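Local coordinates for iron binding protein FbpA (Mannheimia haemolytica, PDB 1Q35) that binds ferric iron, probably in the periplasm as the solute-binding component of a bacterial iron-uptake system, at residues Y13-E16 against P17-K20; I84-Q87 against F88-S91. All blocks are in the same frame, centred on the assembly; numbering follows the deposited sequence.

Contact 1: Y13-E16 against P17-K20; sequences YLIE and PMLK
Glu16 and Lys20, one helical turn apart, send their side chains side by side in the same direction. The Lys20 chain bends at chi2 (-84°) and again at chi4, which carries its ammonium group back over the glutamate: NZ lies 3.7 Å from Glu16 CG, nearer to that methylene than to the carboxylate oxygens. The salt bridge is accordingly long, with Lys20 NZ 4.0 Å from Glu16 OE1. A water completes the link, accepting a hydrogen bond from Lys20 NZ at 3.0 Å and donating a weak one to Glu16 OE2.

On the buried side, Ile15 spreads its longer branch over two partners. Its CG1 lies 4.0 Å from Leu19 CD1, and its CD1 meets Met18 SD at 4.1 Å, the isoleucine and methionine chains crossing at about a right angle. A chi1 of -163° turns CG1 away from the backbone N and onto the carbonyl side, where Leu19 follows one turn on. Tyr262 of helix 256-266 touches both Ile15 and Met18, while Leu249 of helix 243-254 packs on Leu19.

Beneath these side chains run two backbone hydrogen bonds, Leu19 N to Ile15 O at 3.1 Å and Lys20 N to Glu16 O at 2.9 Å. Before the turn, Leu14 O accepts a hydrogen bond from Asn266 ND2, and Tyr13 packs against Tyr199, an iron ligand in the metal-loaded protein although no iron is bound here. This is the first turn of an alpha-helix, with Ile15 at the N-cap position and Pro17 early in the helix, following a loop that borders the ferric-iron site, empty of metal in this apo structure, of a periplasmic-binding-protein fold.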
loop_
_atom_site.group_PDB
_atom_site.type_symbol
_atom_site.label_atom_id
_atom_site.label_comp_id
_atom_site.label_asym_id
_atom_site.label_seq_id
_atom_site.Cartn_x
_atom_site.Cartn_y
_atom_site.Cartn_z
ATOM N N TYR A 13 -9.899 9.529 5.923
ATOM C CA TYR A 13 -9.479 9.125 7.263
ATOM C C TYR A 13 -7.975 8.835 7.370
ATOM O O TYR A 13 -7.410 8.932 8.454
ATOM C CB TYR A 13 -10.331 7.956 7.798
ATOM C CG TYR A 13 -10.005 6.561 7.290
ATOM C CD1 TYR A 13 -10.087 6.241 5.938
ATOM C CD2 TYR A 13 -9.667 5.545 8.181
ATOM C CE1 TYR A 13 -9.815 4.951 5.488
ATOM C CE2 TYR A 13 -9.393 4.260 7.746
ATOM C CZ TYR A 13 -9.461 3.965 6.402
ATOM O OH TYR A 13 -9.193 2.684 5.970
ATOM N N LEU A 14 -7.333 8.511 6.244
ATOM C CA LEU A 14 -5.896 8.215 6.218
ATOM C C LEU A 14 -5.004 9.327 5.637
ATOM O O LEU A 14 -3.798 9.136 5.498
ATOM C CB LEU A 14 -5.654 6.899 5.462
ATOM C CG LEU A 14 -6.141 5.646 6.200
ATOM C CD1 LEU A 14 -6.159 4.441 5.270
ATOM C CD2 LEU A 14 -5.276 5.364 7.405
ATOM N N ILE A 15 -5.574 10.488 5.315
ATOM C CA ILE A 15 -4.768 11.591 4.765
ATOM C C ILE A 15 -5.205 12.995 5.204
ATOM O O ILE A 15 -4.373 13.898 5.279
ATOM C CB ILE A 15 -4.694 11.478 3.215
ATOM C CG1 ILE A 15 -3.548 12.324 2.639
ATOM C CG2 ILE A 15 -6.016 11.853 2.571
ATOM C CD1 ILE A 15 -2.175 11.949 3.125
ATOM N N GLU A 16 -6.486 13.175 5.512
ATOM C CA GLU A 16 -7.001 14.476 5.939
ATOM C C GLU A 16 -6.238 15.091 7.115
ATOM O O GLU A 16 -5.973 16.287 7.080
ATOM C CB GLU A 16 -8.502 14.393 6.250
ATOM C CG GLU A 16 -9.198 15.733 6.439
ATOM C CD GLU A 16 -10.680 15.566 6.693
ATOM O OE1 GLU A 16 -11.112 15.795 7.844
ATOM O OE2 GLU A 16 -11.408 15.197 5.746
ATOM N N PRO A 17 -5.886 14.332 8.157
ATOM C CA PRO A 17 -5.127 14.924 9.271
ATOM C C PRO A 17 -3.819 15.585 8.827
ATOM O O PRO A 17 -3.486 16.675 9.292
ATOM C CB PRO A 17 -4.859 13.727 10.190
ATOM C CG PRO A 17 -5.961 12.781 9.894
ATOM C CD PRO A 17 -6.199 12.910 8.412
ATOM N N MET A 18 -3.099 14.934 7.919
ATOM C CA MET A 18 -1.840 15.475 7.419
ATOM C C MET A 18 -2.064 16.743 6.602
ATOM O O MET A 18 -1.311 17.709 6.736
ATOM C CB MET A 18 -1.097 14.445 6.564
ATOM C CG MET A 18 -0.703 13.177 7.310
ATOM S SD MET A 18 -1.991 11.929 7.235
ATOM C CE MET A 18 -1.506 10.857 8.554
ATOM N N LEU A 19 -3.093 16.733 5.762
ATOM C CA LEU A 19 -3.378 17.870 4.888
ATOM C C LEU A 19 -3.912 19.069 5.667
ATOM O O LEU A 19 -3.585 20.206 5.345
ATOM C CB LEU A 19 -4.358 17.473 3.786
ATOM C CG LEU A 19 -3.847 16.368 2.855
ATOM C CD1 LEU A 19 -4.923 15.969 1.872
ATOM C CD2 LEU A 19 -2.576 16.796 2.121
ATOM N N LYS A 20 -4.715 18.819 6.698
ATOM C CA LYS A 20 -5.247 19.889 7.543
ATOM C C LYS A 20 -4.128 20.562 8.327
ATOM O O LYS A 20 -4.130 21.780 8.485
ATOM C CB LYS A 20 -6.299 19.344 8.511
ATOM C CG LYS A 20 -7.597 18.934 7.844
ATOM C CD LYS A 20 -8.533 20.118 7.638
ATOM C CE LYS A 20 -9.984 19.683 7.504
ATOM N NZ LYS A 20 -10.318 19.273 6.121
HETATM O O HOH W 1 -12.690 18.187 4.736
#

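Contact 2: I84-Q87 against F88-S91; sequences IPAQ and FRDS
Gln87 lies flat over one face of the Phe88 ring, its CG 3.5 Å from the ring centroid and only 5° off the ring normal, a well-centred CH-pi contact. The terminal amide carries on the overlap: its plane is 5° from that of the ring, and CD lies 3.5 Å from Phe88 CZ. With chi1 at 72°, Gln87 CG is tucked in between its own N and C, and the chain, extended beyond it, runs alongside the phenylalanine.

The backbone beneath is a short 3-10 turn, which follows the end of helix 78-83 and leads toward strand 96-108. The bond from Phe88 N to Pro85 O, 3.0 Å long, is the evidence for it; a weak bond from Arg89 N to Ala86 O repeats the three-residue spacing. Pro85 CB also approaches Phe88 CD2 at 3.9 Å, obliquely to the ring. Farther out, Phe88 touches Thr100 of strand 96-108 as well as Val271, so the turn packs on the sheet of this solute-binding fold, away from the iron site.

Arg89 folds back across the same turn. Its aliphatic part crosses Ile84, whose CG2 is 3.9 Å from Arg89 CD and 4.0 Å from Phe88 CB. One face of the guanidinium lies over Ala86 CA, and NH1 makes a weak hydrogen bond to Glu81 O, back in helix 78-83. Two guanidinium nitrogens converge on a single carbonyl oxygen just past the helix end: Arg89 NE donates to Ile84 O at 2.8 Å, whereas the accompanying bond from NH1 is weak.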
loop_
_atom_site.group_PDB
_atom_site.type_symbol
_atom_site.label_atom_id
_atom_site.label_comp_id
_atom_site.label_asym_id
_atom_site.label_seq_id
_atom_site.Cartn_x
_atom_site.Cartn_y
_atom_site.Cartn_z
ATOM N N ILE A 84 13.910 11.953 3.034
ATOM C CA ILE A 84 13.544 10.665 2.445
ATOM C C ILE A 84 14.805 9.903 2.045
ATOM O O ILE A 84 15.554 10.369 1.184
ATOM C CB ILE A 84 12.632 10.862 1.209
ATOM C CG1 ILE A 84 11.403 11.705 1.575
ATOM C CG2 ILE A 84 12.229 9.498 0.632
ATOM C CD1 ILE A 84 10.498 12.048 0.398
ATOM N N PRO A 85 15.068 8.749 2.659
ATOM C CA PRO A 85 16.207 7.923 2.248
ATOM C C PRO A 85 16.142 7.604 0.761
ATOM O O PRO A 85 15.048 7.469 0.211
ATOM C CB PRO A 85 16.042 6.655 3.090
ATOM C CG PRO A 85 15.278 7.085 4.275
ATOM C CD PRO A 85 14.337 8.145 3.789
ATOM N N ALA A 86 17.304 7.488 0.123
ATOM C CA ALA A 86 17.384 7.309 -1.326
ATOM C C ALA A 86 16.606 6.097 -1.841
ATOM O O ALA A 86 16.078 6.124 -2.947
ATOM C CB ALA A 86 18.846 7.222 -1.764
ATOM N N GLN A 87 16.531 5.036 -1.036
ATOM C CA GLN A 87 15.852 3.813 -1.451
ATOM C C GLN A 87 14.330 3.954 -1.534
ATOM O O GLN A 87 13.669 3.082 -2.083
ATOM C CB GLN A 87 16.212 2.649 -0.521
ATOM C CG GLN A 87 15.601 2.721 0.874
ATOM C CD GLN A 87 15.689 1.410 1.622
ATOM O OE1 GLN A 87 16.312 1.339 2.680
ATOM N NE2 GLN A 87 15.065 0.370 1.081
ATOM N N PHE A 88 13.794 5.044 -0.988
ATOM C CA PHE A 88 12.350 5.290 -0.990
ATOM C C PHE A 88 11.941 6.452 -1.887
ATOM O O PHE A 88 10.840 6.963 -1.757
ATOM C CB PHE A 88 11.860 5.531 0.441
ATOM C CG PHE A 88 12.117 4.375 1.365
ATOM C CD1 PHE A 88 11.704 3.094 1.020
ATOM C CD2 PHE A 88 12.790 4.561 2.559
ATOM C CE1 PHE A 88 11.946 2.017 1.861
ATOM C CE2 PHE A 88 13.035 3.482 3.409
ATOM C CZ PHE A 88 12.610 2.213 3.054
ATOM N N ARG A 89 12.817 6.872 -2.798
ATOM C CA ARG A 89 12.444 7.848 -3.819
ATOM C C ARG A 89 13.185 7.580 -5.122
ATOM O O ARG A 89 14.194 6.877 -5.152
ATOM C CB ARG A 89 12.676 9.284 -3.336
ATOM C CG ARG A 89 14.073 9.580 -2.816
ATOM C CD ARG A 89 14.241 11.015 -2.342
ATOM N NE ARG A 89 15.428 11.179 -1.508
ATOM C CZ ARG A 89 16.676 11.270 -1.963
ATOM N NH1 ARG A 89 17.676 11.394 -1.096
ATOM N NH2 ARG A 89 16.941 11.263 -3.266
ATOM N N ASP A 90 12.644 8.132 -6.197
ATOM C CA ASP A 90 13.177 7.964 -7.539
ATOM C C ASP A 90 14.599 8.506 -7.619
ATOM O O ASP A 90 14.861 9.628 -7.198
ATOM C CB ASP A 90 12.289 8.743 -8.506
ATOM C CG ASP A 90 12.593 8.464 -9.959
ATOM O OD1 ASP A 90 12.041 9.190 -10.815
ATOM O OD2 ASP A 90 13.355 7.555 -10.343
ATOM N N SER A 91 15.515 7.728 -8.181
ATOM C CA SER A 91 16.865 8.243 -8.425
ATOM C C SER A 91 16.826 9.406 -9.429
ATOM O O SER A 91 17.700 10.273 -9.422
ATOM C CB SER A 91 17.797 7.132 -8.912
ATOM O OG SER A 91 17.406 6.650 -10.179
#

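How the contacts relate
From the N terminus, the chain passes through strand 3-8 into a loop and then the first turn of helix 16-26, which contact 1 closes. It then runs through strands 29-34 and 54-57 and helices 40-46 and 60-68 to helix 78-83, after which contact 2 closes a turn on the way to strand 96-108. The contacts come in series, neither nesting nor crossing. The centres of contact 1 and contact 2 are about 23 Å apart, and they do not touch. Contact 1 sets the loop against helix 198-205, beside the iron site, and the helix start against helices 243-254 and 256-266; contact 2 joins a helix end to strand 96-108, remote from that site.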